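Long-range contacts in cellobiose 2-epimerase (Caldibacillus thermoamylovorans, PDB 5ZHB), which catalyses the reversible epimerisation at C2 of the reducing-end glucose of cellobiose, turning that unit into mannose: residues 87-92 and 134-139; 109-114 and 158-163; 303-308 and 352-357; 309-314 and 374-379. All blocks are in the same frame, centred on the assembly; numbering follows the deposited sequence.

Four contacts illustrate how a barrel of paired helices is fastened at several levels. Contacts 1 and 2 lie side by side, their centres about 13 Å apart, and share a salt bridge in which D88 OD2 meets K109 NZ at 2.7 Å. Contacts 3 and 4 form a second pair, centres about 11 Å apart, joined through helix 306-323 and by W352 CZ3 against V310 CG1 at 3.3 Å. Contacts 1 and 3 lie on opposite sides of the chain's centre, about 34 Å between centres. Contact 4 is the most central, about 9 Å from the centre of the chain, and probably borders the sugar pocket, since enzymes of this family carry their active site inside the barrel.

Contact 1 (87-92 and 134-139); sequences FDHQYK and LDYAKQ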
# COMPACT_ATOMS: atom_id res chain seq x y z
N PHE A 87 14.53 -5.27 -11.21
CA PHE A 87 14.00 -5.70 -12.49
C PHE A 87 14.88 -6.83 -13.01
O PHE A 87 16.10 -6.75 -12.95
CB PHE A 87 13.91 -4.54 -13.50
CG PHE A 87 13.08 -4.84 -14.75
CD1 PHE A 87 13.67 -5.47 -15.86
CD2 PHE A 87 11.72 -4.55 -14.83
CE1 PHE A 87 12.93 -5.77 -17.00
CE2 PHE A 87 10.97 -4.85 -15.97
CZ PHE A 87 11.57 -5.47 -17.05
N ASP A 88 14.24 -7.90 -13.48
CA ASP A 88 14.94 -9.05 -14.05
C ASP A 88 15.10 -8.79 -15.55
O ASP A 88 14.13 -8.93 -16.30
CB ASP A 88 14.10 -10.29 -13.81
CG ASP A 88 14.59 -11.57 -14.50
OD1 ASP A 88 15.62 -11.52 -15.26
OD2 ASP A 88 13.97 -12.61 -14.22
N HIS A 89 16.27 -8.36 -16.01
CA HIS A 89 16.39 -7.97 -17.41
C HIS A 89 16.32 -9.15 -18.37
O HIS A 89 16.09 -8.94 -19.56
CB HIS A 89 17.60 -7.08 -17.67
CG HIS A 89 17.48 -5.78 -16.98
ND1 HIS A 89 16.82 -4.68 -17.49
CD2 HIS A 89 17.92 -5.44 -15.75
CE1 HIS A 89 16.90 -3.70 -16.60
NE2 HIS A 89 17.57 -4.15 -15.54
N GLN A 90 16.49 -10.38 -17.87
CA GLN A 90 16.35 -11.56 -18.70
C GLN A 90 14.89 -12.02 -18.83
O GLN A 90 14.36 -12.08 -19.94
CB GLN A 90 17.29 -12.65 -18.20
CG GLN A 90 17.27 -13.86 -19.13
CD GLN A 90 18.37 -14.88 -18.89
OE1 GLN A 90 19.10 -14.84 -17.90
NE2 GLN A 90 18.47 -15.83 -19.81
N TYR A 91 14.21 -12.38 -17.73
CA TYR A 91 12.86 -12.92 -17.83
C TYR A 91 11.80 -11.84 -17.60
O TYR A 91 10.62 -12.16 -17.71
CB TYR A 91 12.70 -14.14 -16.92
CG TYR A 91 13.57 -15.31 -17.38
CD1 TYR A 91 13.33 -15.92 -18.61
CD2 TYR A 91 14.68 -15.74 -16.64
CE1 TYR A 91 14.13 -16.95 -19.06
CE2 TYR A 91 15.49 -16.77 -17.09
CZ TYR A 91 15.21 -17.39 -18.30
OH TYR A 91 15.96 -18.39 -18.81
N LYS A 92 12.21 -10.61 -17.27
CA LYS A 92 11.31 -9.46 -17.11
C LYS A 92 10.53 -9.50 -15.78
O LYS A 92 10.27 -10.55 -15.20
CB LYS A 92 10.34 -9.29 -18.29
CG LYS A 92 10.98 -9.33 -19.69
CD LYS A 92 12.17 -8.40 -19.87
CE LYS A 92 12.85 -8.53 -21.22
NZ LYS A 92 14.08 -7.74 -21.20
N LEU A 134 8.25 5.35 -17.68
CA LEU A 134 6.90 5.09 -18.14
C LEU A 134 6.85 3.80 -18.97
O LEU A 134 5.88 3.04 -18.84
CB LEU A 134 6.33 6.28 -18.92
CG LEU A 134 4.96 6.06 -19.57
CD1 LEU A 134 3.92 5.67 -18.52
CD2 LEU A 134 4.46 7.26 -20.37
N ASP A 135 7.86 3.57 -19.82
CA ASP A 135 7.97 2.34 -20.61
C ASP A 135 8.05 1.12 -19.69
O ASP A 135 7.51 0.06 -19.97
CB ASP A 135 9.22 2.35 -21.47
CG ASP A 135 9.47 1.10 -22.31
OD1 ASP A 135 8.61 0.77 -23.16
OD2 ASP A 135 10.53 0.44 -22.10
N TYR A 136 8.83 1.25 -18.63
CA TYR A 136 8.95 0.16 -17.66
C TYR A 136 7.57 -0.13 -17.07
O TYR A 136 7.18 -1.29 -16.99
CB TYR A 136 10.00 0.56 -16.62
CG TYR A 136 11.44 0.18 -16.95
CD1 TYR A 136 11.77 -1.12 -17.34
CD2 TYR A 136 12.47 1.10 -16.84
CE1 TYR A 136 13.08 -1.47 -17.61
CE2 TYR A 136 13.79 0.76 -17.10
CZ TYR A 136 14.10 -0.54 -17.48
OH TYR A 136 15.40 -0.90 -17.71
N ALA A 137 6.83 0.95 -16.73
CA ALA A 137 5.50 0.81 -16.15
C ALA A 137 4.57 0.05 -17.11
O ALA A 137 3.90 -0.92 -16.73
CB ALA A 137 4.93 2.17 -15.79
N LYS A 138 4.61 0.45 -18.38
CA LYS A 138 3.82 -0.21 -19.41
C LYS A 138 4.23 -1.67 -19.58
O LYS A 138 3.36 -2.50 -19.77
CB LYS A 138 3.86 0.56 -20.73
CG LYS A 138 3.26 1.96 -20.66
CD LYS A 138 3.07 2.62 -22.02
CE LYS A 138 2.84 4.09 -21.95
NZ LYS A 138 2.78 4.66 -23.30
N GLN A 139 5.53 -1.99 -19.54
CA GLN A 139 5.92 -3.40 -19.60
C GLN A 139 5.30 -4.22 -18.46
O GLN A 139 4.85 -5.35 -18.68
CB GLN A 139 7.43 -3.65 -19.53
CG GLN A 139 8.20 -3.16 -20.75
CD GLN A 139 9.68 -3.45 -20.63
OE1 GLN A 139 10.08 -4.57 -20.29
NE2 GLN A 139 10.50 -2.43 -20.87
O HOH W 1 12.82 -4.96 -21.04
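F87 and Y136 meet as an edge-to-face aromatic pair, and with it the loop that follows helix 69-86 is fixed to helix 131-145 on the surface of the helical barrel. The ring planes stand 55° apart, and the tyrosine comes in edge first: CE1 of Y136 lies 4.1 Å above the ring of F87, over its centre. F87 is the first residue to leave the helix, and its first torsion (-167°) sets CG opposite the backbone N, turning the ring toward Y136.

H89 approaches the same tyrosine from another direction. The hydroxyl oxygen OH of Y136 sits in the plane of the imidazole at its edge, 3.4 Å from CE1 of H89, while CD1 of F87 touches one imidazole face near the rim. The ring's NE2 is taken up elsewhere, by the carbonyl of T83 in helix 69-86. Helix residue Q139 completes the interface: its amide stands nearly upright (82°) to the ring of F87, with OE1 of Q139 3.7 Å from CZ of F87.

A water closes the polar side of the interface. NZ of K92 donates to the backbone O of H89 at 2.9 Å, which keeps the lysine folded back over its own turn. The water then accepts from NZ of K92 at 3.1 Å and donates to OE1 of Q139 at 2.9 Å.

Contact 2 (109-114 and 158-163); sequences KHVYAQ and EEFNRK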
# COMPACT_ATOMS: atom_id res chain seq x y z
N LYS A 109 8.14 -14.22 -9.09
CA LYS A 109 7.49 -13.10 -9.75
C LYS A 109 6.03 -13.08 -9.29
O LYS A 109 5.27 -14.00 -9.61
CB LYS A 109 7.55 -13.37 -11.25
CG LYS A 109 8.94 -13.36 -11.85
CD LYS A 109 9.70 -12.06 -11.86
CE LYS A 109 11.15 -12.26 -12.24
NZ LYS A 109 11.35 -12.64 -13.66
N HIS A 110 5.68 -12.07 -8.50
CA HIS A 110 4.35 -12.01 -7.92
C HIS A 110 3.63 -10.81 -8.56
O HIS A 110 4.24 -9.74 -8.69
CB HIS A 110 4.48 -11.94 -6.40
CG HIS A 110 3.20 -12.31 -5.72
ND1 HIS A 110 2.03 -11.60 -5.94
CD2 HIS A 110 2.89 -13.35 -4.94
CE1 HIS A 110 1.04 -12.17 -5.26
NE2 HIS A 110 1.54 -13.24 -4.63
N VAL A 111 2.36 -10.99 -8.93
CA VAL A 111 1.54 -9.93 -9.50
C VAL A 111 1.51 -8.72 -8.56
O VAL A 111 1.57 -7.59 -9.00
CB VAL A 111 0.13 -10.46 -9.83
CG1 VAL A 111 -0.83 -9.34 -10.21
CG2 VAL A 111 0.14 -11.50 -10.95
N TYR A 112 1.47 -8.96 -7.24
CA TYR A 112 1.43 -7.90 -6.24
C TYR A 112 2.65 -7.01 -6.38
O TYR A 112 2.55 -5.79 -6.32
CB TYR A 112 1.37 -8.55 -4.86
CG TYR A 112 1.36 -7.66 -3.63
CD1 TYR A 112 0.56 -6.52 -3.56
CD2 TYR A 112 2.05 -8.04 -2.50
CE1 TYR A 112 0.53 -5.76 -2.41
CE2 TYR A 112 2.03 -7.28 -1.34
CZ TYR A 112 1.27 -6.13 -1.30
OH TYR A 112 1.24 -5.41 -0.14
N ALA A 113 3.82 -7.64 -6.57
CA ALA A 113 5.03 -6.87 -6.72
C ALA A 113 5.01 -6.08 -8.04
O ALA A 113 5.46 -4.94 -8.06
CB ALA A 113 6.23 -7.79 -6.56
N GLN A 114 4.51 -6.67 -9.12
CA GLN A 114 4.48 -6.01 -10.42
C GLN A 114 3.58 -4.77 -10.33
O GLN A 114 3.91 -3.72 -10.86
CB GLN A 114 4.07 -6.92 -11.57
CG GLN A 114 4.74 -8.28 -11.61
CD GLN A 114 6.24 -8.26 -11.34
OE1 GLN A 114 6.99 -7.50 -11.96
NE2 GLN A 114 6.69 -9.08 -10.41
N GLU A 158 -1.53 -14.71 -8.80
CA GLU A 158 -0.73 -14.51 -7.61
C GLU A 158 0.75 -14.73 -7.95
O GLU A 158 1.44 -13.79 -8.33
CB GLU A 158 -1.23 -15.42 -6.48
CG GLU A 158 -2.61 -15.04 -5.93
CD GLU A 158 -2.58 -13.72 -5.16
OE1 GLU A 158 -1.60 -13.54 -4.41
OE2 GLU A 158 -3.50 -12.91 -5.29
N GLU A 159 1.24 -15.97 -7.80
CA GLU A 159 2.67 -16.24 -7.69
C GLU A 159 3.13 -17.10 -8.87
O GLU A 159 2.49 -18.10 -9.20
CB GLU A 159 3.00 -16.93 -6.37
CG GLU A 159 4.46 -17.34 -6.20
CD GLU A 159 4.71 -18.08 -4.89
OE1 GLU A 159 4.15 -17.61 -3.90
OE2 GLU A 159 5.44 -19.09 -4.85
N PHE A 160 4.29 -16.70 -9.44
CA PHE A 160 5.00 -17.42 -10.49
C PHE A 160 6.46 -17.62 -10.09
O PHE A 160 6.99 -16.87 -9.25
CB PHE A 160 4.92 -16.62 -11.80
CG PHE A 160 3.51 -16.32 -12.27
CD1 PHE A 160 2.73 -15.35 -11.63
CD2 PHE A 160 2.93 -17.02 -13.33
CE1 PHE A 160 1.44 -15.09 -12.04
CE2 PHE A 160 1.64 -16.74 -13.75
CZ PHE A 160 0.89 -15.77 -13.09
N ASN A 161 7.15 -18.58 -10.76
CA ASN A 161 8.59 -18.67 -10.64
C ASN A 161 9.20 -17.57 -11.49
O ASN A 161 8.50 -16.84 -12.21
CB ASN A 161 9.12 -20.07 -10.95
CG ASN A 161 8.87 -20.51 -12.38
OD1 ASN A 161 8.60 -19.69 -13.27
ND2 ASN A 161 9.04 -21.80 -12.61
N ARG A 162 10.54 -17.52 -11.46
CA ARG A 162 11.28 -16.52 -12.19
C ARG A 162 10.85 -16.46 -13.66
O ARG A 162 10.80 -15.37 -14.24
CB ARG A 162 12.78 -16.78 -12.07
CG ARG A 162 13.63 -15.64 -12.61
CD ARG A 162 15.15 -15.96 -12.71
NE ARG A 162 15.76 -14.90 -13.49
CZ ARG A 162 16.99 -14.88 -13.98
NH1 ARG A 162 17.75 -15.95 -13.92
NH2 ARG A 162 17.45 -13.80 -14.55
N LYS A 163 10.61 -17.62 -14.29
CA LYS A 163 10.33 -17.67 -15.72
C LYS A 163 8.82 -17.61 -15.97
O LYS A 163 8.31 -18.09 -17.00
CB LYS A 163 10.94 -18.96 -16.27
CG LYS A 163 12.43 -19.12 -16.07
CD LYS A 163 12.95 -20.51 -16.46
CE LYS A 163 14.46 -20.57 -16.38
NZ LYS A 163 15.02 -21.89 -16.65
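K109 and F160 form an antiparallel hydrogen-bonded pair, H110 and E159 the adjoining non-hydrogen-bonded pair, and the ladder ends where V111 N donates to E158 O at 3.0 Å as the first strand turns into helix 111-128.

H110 sits at that turn. With CG opposite the backbone N (chi1 -162°), its ring comes to lie across the backbone of E158, whose O stands 3.3 Å above the ring, over the centre. From its edge, ND1 of H110 accepts from N of Y112 at 3.0 Å, 6° from the ring plane: an N-cap supplied by histidine. E158 runs alongside, its carboxylate 75° to the imidazole, with OE1 of E158 3.1 Å from CE1 of H110; OE2 is held by T182 and T185. With an alanine here, Y112 N would probably lose its capping acceptor, and the carboxylate of E158 would lose the ring packed beside it.

On the face carrying K109 and F160, the lysine bends at chi2 and chi4 to reach along the loop that continues strand 155-160. Its NZ meets O of R162 at 2.8 Å, in the carbonyl plane on a lone pair, and also binds D88 and the carbonyl of K92. The edge of the F160 ring touches V111, CE1 to CG2 at 4.0 Å.

Such a strand-to-helix junction belongs to the short sheets that join helices in an (alpha/alpha)6 barrel.

Contact 3 (303-308 and 352-357); sequences TRVWWV and WYWSVE
A short antiparallel ladder leading straight into a helix joins R304 and V305 to V356 and S355, an edge strand of a small sheet in the helical barrel. R304 and V356 exchange two backbone bonds, R304 N to V356 O at 2.9 Å and V356 N to R304 O at 2.8 Å. One step on, at the start of helix 306-323, W306 N donates to W354 O at 2.9 Å, so the pairing carries on into the first helical residue.

Tryptophans dominate the packing beyond that point. W306 adopts an uncommon first torsion, chi1 97°, which brings its indole against the backbone of W354 and leaves CE3 of W306 3.2 Å from O of W354. The same edge reaches on to the indole of W354: CZ3 of W306 lies 3.9 Å above its plane, over the centre, in an edge-to-face contact with planes at 61°. At the pyrrole end, CD1 of W306 meets CE3 of W352 at 4.1 Å, the two side chains crossing at about a right angle. Cationic side chains add to the cluster, K372 on W306 and R365 on W354.

At the opposite end of the ladder, CG2 of T303 packs against CB of S355 at 3.5 Å, and a water donates to both T303 OG1 and E357 OE2, which also bond D301 and T363 respectively.

On the face carrying R304 and V356, both side chains touch Y338 of helix 326-343, while W352 reaches V310 of helix 306-323 and both N377 and F380 of helix 375-387.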
# COMPACT_ATOMS: atom_id res chain seq x y z
N THR A 303 -4.30 -5.74 18.35
CA THR A 303 -3.04 -5.07 18.03
C THR A 303 -3.32 -3.84 17.18
O THR A 303 -4.09 -3.90 16.23
CB THR A 303 -2.11 -6.00 17.24
OG1 THR A 303 -1.96 -7.20 17.98
CG2 THR A 303 -0.74 -5.38 17.03
N ARG A 304 -2.72 -2.71 17.56
CA ARG A 304 -2.77 -1.49 16.79
C ARG A 304 -1.58 -1.44 15.82
O ARG A 304 -0.45 -1.26 16.27
CB ARG A 304 -2.70 -0.26 17.69
CG ARG A 304 -4.01 0.12 18.38
CD ARG A 304 -4.35 -0.86 19.51
NE ARG A 304 -5.32 -0.27 20.44
CZ ARG A 304 -5.85 -0.90 21.50
NH1 ARG A 304 -5.66 -2.19 21.67
NH2 ARG A 304 -6.63 -0.22 22.32
N VAL A 305 -1.86 -1.68 14.54
CA VAL A 305 -0.83 -1.82 13.52
C VAL A 305 -0.70 -0.48 12.84
O VAL A 305 -1.73 0.13 12.54
CB VAL A 305 -1.12 -2.95 12.51
CG1 VAL A 305 -0.08 -3.03 11.40
CG2 VAL A 305 -1.18 -4.31 13.18
N TRP A 306 0.54 -0.04 12.56
CA TRP A 306 0.80 1.33 12.12
C TRP A 306 0.02 1.67 10.85
O TRP A 306 -0.67 2.71 10.79
CB TRP A 306 2.32 1.60 11.99
CG TRP A 306 2.88 1.45 10.60
CD1 TRP A 306 3.07 2.46 9.72
CD2 TRP A 306 3.22 0.24 9.90
NE1 TRP A 306 3.56 1.98 8.54
CE2 TRP A 306 3.64 0.62 8.61
CE3 TRP A 306 3.22 -1.11 10.23
CZ2 TRP A 306 4.02 -0.30 7.64
CZ3 TRP A 306 3.64 -2.02 9.29
CH2 TRP A 306 4.04 -1.63 8.01
N TRP A 307 0.08 0.82 9.84
CA TRP A 307 -0.50 1.16 8.54
C TRP A 307 -2.02 1.24 8.61
O TRP A 307 -2.61 2.05 7.90
CB TRP A 307 -0.04 0.21 7.41
CG TRP A 307 -0.55 -1.20 7.45
CD1 TRP A 307 0.09 -2.30 7.94
CD2 TRP A 307 -1.80 -1.68 6.91
NE1 TRP A 307 -0.69 -3.42 7.79
CE2 TRP A 307 -1.86 -3.06 7.16
CE3 TRP A 307 -2.88 -1.06 6.25
CZ2 TRP A 307 -2.94 -3.84 6.75
CZ3 TRP A 307 -3.94 -1.84 5.83
CH2 TRP A 307 -3.98 -3.21 6.10
N VAL A 308 -2.62 0.42 9.51
CA VAL A 308 -4.06 0.42 9.70
C VAL A 308 -4.53 1.78 10.21
O VAL A 308 -5.47 2.37 9.67
CB VAL A 308 -4.46 -0.74 10.63
CG1 VAL A 308 -5.93 -0.64 11.03
CG2 VAL A 308 -4.11 -2.11 10.05
N TRP A 352 8.41 5.15 13.23
CA TRP A 352 7.19 4.63 13.82
C TRP A 352 7.40 3.17 14.20
O TRP A 352 8.05 2.37 13.52
CB TRP A 352 6.01 4.77 12.83
CG TRP A 352 5.58 6.18 12.48
CD1 TRP A 352 6.30 7.33 12.45
CD2 TRP A 352 4.23 6.57 12.12
NE1 TRP A 352 5.51 8.40 12.09
CE2 TRP A 352 4.23 7.95 11.88
CE3 TRP A 352 3.03 5.87 11.99
CZ2 TRP A 352 3.08 8.65 11.51
CZ3 TRP A 352 1.89 6.56 11.63
CH2 TRP A 352 1.91 7.92 11.42
N TYR A 353 6.76 2.76 15.29
CA TYR A 353 6.71 1.35 15.60
C TYR A 353 5.82 0.59 14.62
O TYR A 353 4.89 1.16 14.04
CB TYR A 353 6.14 1.16 17.00
CG TYR A 353 6.91 1.84 18.11
CD1 TYR A 353 8.24 1.50 18.38
CD2 TYR A 353 6.26 2.72 18.96
CE1 TYR A 353 8.92 2.13 19.42
CE2 TYR A 353 6.92 3.32 20.01
CZ TYR A 353 8.23 3.00 20.26
OH TYR A 353 8.83 3.60 21.32
N TRP A 354 6.13 -0.69 14.44
CA TRP A 354 5.33 -1.56 13.60
C TRP A 354 3.91 -1.63 14.16
O TRP A 354 2.92 -1.49 13.44
CB TRP A 354 5.98 -2.95 13.58
CG TRP A 354 5.25 -3.93 12.70
CD1 TRP A 354 4.01 -4.47 12.94
CD2 TRP A 354 5.70 -4.54 11.48
NE1 TRP A 354 3.63 -5.31 11.93
CE2 TRP A 354 4.67 -5.41 11.04
CE3 TRP A 354 6.88 -4.47 10.74
CZ2 TRP A 354 4.78 -6.18 9.89
CZ3 TRP A 354 7.01 -5.27 9.62
CH2 TRP A 354 5.97 -6.12 9.21
N SER A 355 3.82 -1.89 15.47
CA SER A 355 2.52 -2.03 16.11
C SER A 355 2.64 -1.75 17.60
O SER A 355 3.75 -1.67 18.13
CB SER A 355 1.91 -3.39 15.81
OG SER A 355 2.72 -4.47 16.24
N VAL A 356 1.48 -1.59 18.23
CA VAL A 356 1.36 -1.41 19.67
C VAL A 356 0.39 -2.45 20.22
O VAL A 356 -0.65 -2.71 19.63
CB VAL A 356 0.93 0.01 20.05
CG1 VAL A 356 0.81 0.16 21.56
CG2 VAL A 356 1.87 1.05 19.46
N GLU A 357 0.78 -3.10 21.32
CA GLU A 357 -0.07 -4.07 22.00
C GLU A 357 -1.18 -3.36 22.78
O GLU A 357 -1.14 -2.13 22.96
CB GLU A 357 0.76 -4.92 22.95
CG GLU A 357 1.94 -5.65 22.31
CD GLU A 357 1.56 -6.61 21.20
OE1 GLU A 357 0.53 -7.28 21.40
OE2 GLU A 357 2.24 -6.68 20.15
O HOH W 2 1.06 -8.49 18.17

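Contact 4 (309-314 and 374-379); sequences QVEAMV and PYHNAR
OE2 of E311 is gripped by three donors: ND1 of H376 at 2.7 Å, NH2 of R379 at 2.8 Å, and a water at 2.7 Å. The two side-chain bonds are equally straight (166° at each hydrogen) but arrive differently. H376 comes on the anti side of the oxygen, with OE2 almost exactly in the imidazole plane. R379 comes from above the carboxylate, edge on, its guanidinium 82° to the carboxylate and closing a salt bridge. The water also donates to the backbone O of H376 and accepts from NE of R379.

E311 reaches this position by bending at chi2, which turns the carboxylate toward helix 375-387; OE1 is engaged by W253. Y375 helps hold the two donor groups flat: its CE2 lies 3.3 Å above the ring of H376 and its CE1 3.4 Å above the guanidinium of R379. A leucine in place of E311 would probably deprive R379 of a buried counter-charge and leave the H376 ring without the acceptor that fixes its rotation.

V310 lies beside this polar group, its CG2 3.4 Å from O and 4.0 Å from CB of H376.

The two helix segments run roughly in the same direction, 33° apart with axes 9.1 Å from each other. Helix 245-262 borders them through E250 and W253, helix 49-66 through R54 and W57, and E191 binds both R379 and Y375, while W307 stacks on H376.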
# COMPACT_ATOMS: atom_id res chain seq x y z
N GLN A 309 -3.78 2.38 11.13
CA GLN A 309 -4.17 3.64 11.72
C GLN A 309 -4.14 4.73 10.65
O GLN A 309 -5.08 5.52 10.55
CB GLN A 309 -3.26 4.04 12.88
CG GLN A 309 -2.99 2.95 13.91
CD GLN A 309 -4.24 2.30 14.47
OE1 GLN A 309 -5.18 2.99 14.86
NE2 GLN A 309 -4.31 0.98 14.42
N VAL A 310 -3.07 4.81 9.86
CA VAL A 310 -2.99 5.92 8.92
C VAL A 310 -3.98 5.76 7.75
O VAL A 310 -4.46 6.75 7.23
CB VAL A 310 -1.56 6.12 8.36
CG1 VAL A 310 -0.54 6.25 9.48
CG2 VAL A 310 -1.13 5.06 7.37
N GLU A 311 -4.20 4.54 7.26
CA GLU A 311 -5.23 4.32 6.24
C GLU A 311 -6.60 4.71 6.79
O GLU A 311 -7.43 5.21 6.05
CB GLU A 311 -5.25 2.89 5.71
CG GLU A 311 -3.99 2.52 4.92
CD GLU A 311 -3.64 3.37 3.73
OE1 GLU A 311 -4.58 3.97 3.18
OE2 GLU A 311 -2.43 3.46 3.37
N ALA A 312 -6.86 4.44 8.06
CA ALA A 312 -8.13 4.87 8.65
C ALA A 312 -8.24 6.39 8.66
O ALA A 312 -9.30 6.96 8.35
CB ALA A 312 -8.28 4.28 10.03
N MET A 313 -7.13 7.09 8.97
CA MET A 313 -7.18 8.55 8.97
C MET A 313 -7.50 9.06 7.56
O MET A 313 -8.34 9.95 7.40
CB MET A 313 -5.90 9.20 9.53
CG MET A 313 -5.81 9.10 11.03
SD MET A 313 -4.35 9.84 11.81
CE MET A 313 -2.99 8.75 11.36
N VAL A 314 -6.90 8.46 6.52
CA VAL A 314 -7.15 8.96 5.19
C VAL A 314 -8.60 8.63 4.79
O VAL A 314 -9.32 9.48 4.28
CB VAL A 314 -6.13 8.46 4.14
CG1 VAL A 314 -6.47 8.95 2.74
CG2 VAL A 314 -4.71 8.88 4.53
N PRO A 374 8.23 3.51 4.03
CA PRO A 374 7.59 4.80 4.25
C PRO A 374 6.33 5.10 3.45
O PRO A 374 5.85 6.22 3.50
CB PRO A 374 8.73 5.73 3.80
CG PRO A 374 9.33 5.03 2.61
CD PRO A 374 9.28 3.57 3.01
N TYR A 375 5.82 4.13 2.68
CA TYR A 375 4.71 4.40 1.77
C TYR A 375 3.43 4.76 2.53
O TYR A 375 2.85 5.81 2.26
CB TYR A 375 4.58 3.24 0.77
CG TYR A 375 3.20 2.70 0.42
CD1 TYR A 375 2.40 3.30 -0.54
CD2 TYR A 375 2.74 1.52 1.00
CE1 TYR A 375 1.18 2.76 -0.92
CE2 TYR A 375 1.51 0.96 0.62
CZ TYR A 375 0.72 1.60 -0.32
OH TYR A 375 -0.48 1.05 -0.73
N HIS A 376 3.00 3.91 3.47
CA HIS A 376 1.70 4.13 4.12
C HIS A 376 1.68 5.46 4.89
O HIS A 376 0.76 6.27 4.75
CB HIS A 376 1.34 2.96 5.02
CG HIS A 376 0.79 1.72 4.38
ND1 HIS A 376 -0.43 1.68 3.73
CD2 HIS A 376 1.33 0.49 4.25
CE1 HIS A 376 -0.61 0.45 3.22
NE2 HIS A 376 0.43 -0.30 3.56
N ASN A 377 2.67 5.64 5.76
CA ASN A 377 2.69 6.81 6.64
C ASN A 377 3.03 8.10 5.88
O ASN A 377 2.42 9.15 6.16
CB ASN A 377 3.48 6.55 7.92
CG ASN A 377 4.95 6.22 7.72
OD1 ASN A 377 5.37 5.90 6.61
ND2 ASN A 377 5.71 6.25 8.81
N ALA A 378 3.96 8.06 4.91
CA ALA A 378 4.20 9.23 4.07
C ALA A 378 2.97 9.61 3.27
O ALA A 378 2.61 10.79 3.21
CB ALA A 378 5.36 9.03 3.14
N ARG A 379 2.37 8.61 2.60
CA ARG A 379 1.19 8.84 1.80
C ARG A 379 0.09 9.49 2.65
O ARG A 379 -0.57 10.42 2.18
CB ARG A 379 0.73 7.52 1.16
CG ARG A 379 -0.46 7.78 0.25
CD ARG A 379 -0.92 6.62 -0.60
NE ARG A 379 -1.43 5.53 0.22
CZ ARG A 379 -1.86 4.36 -0.27
NH1 ARG A 379 -1.88 4.16 -1.57
NH2 ARG A 379 -2.28 3.41 0.55
O HOH W 3 -1.71 6.10 3.11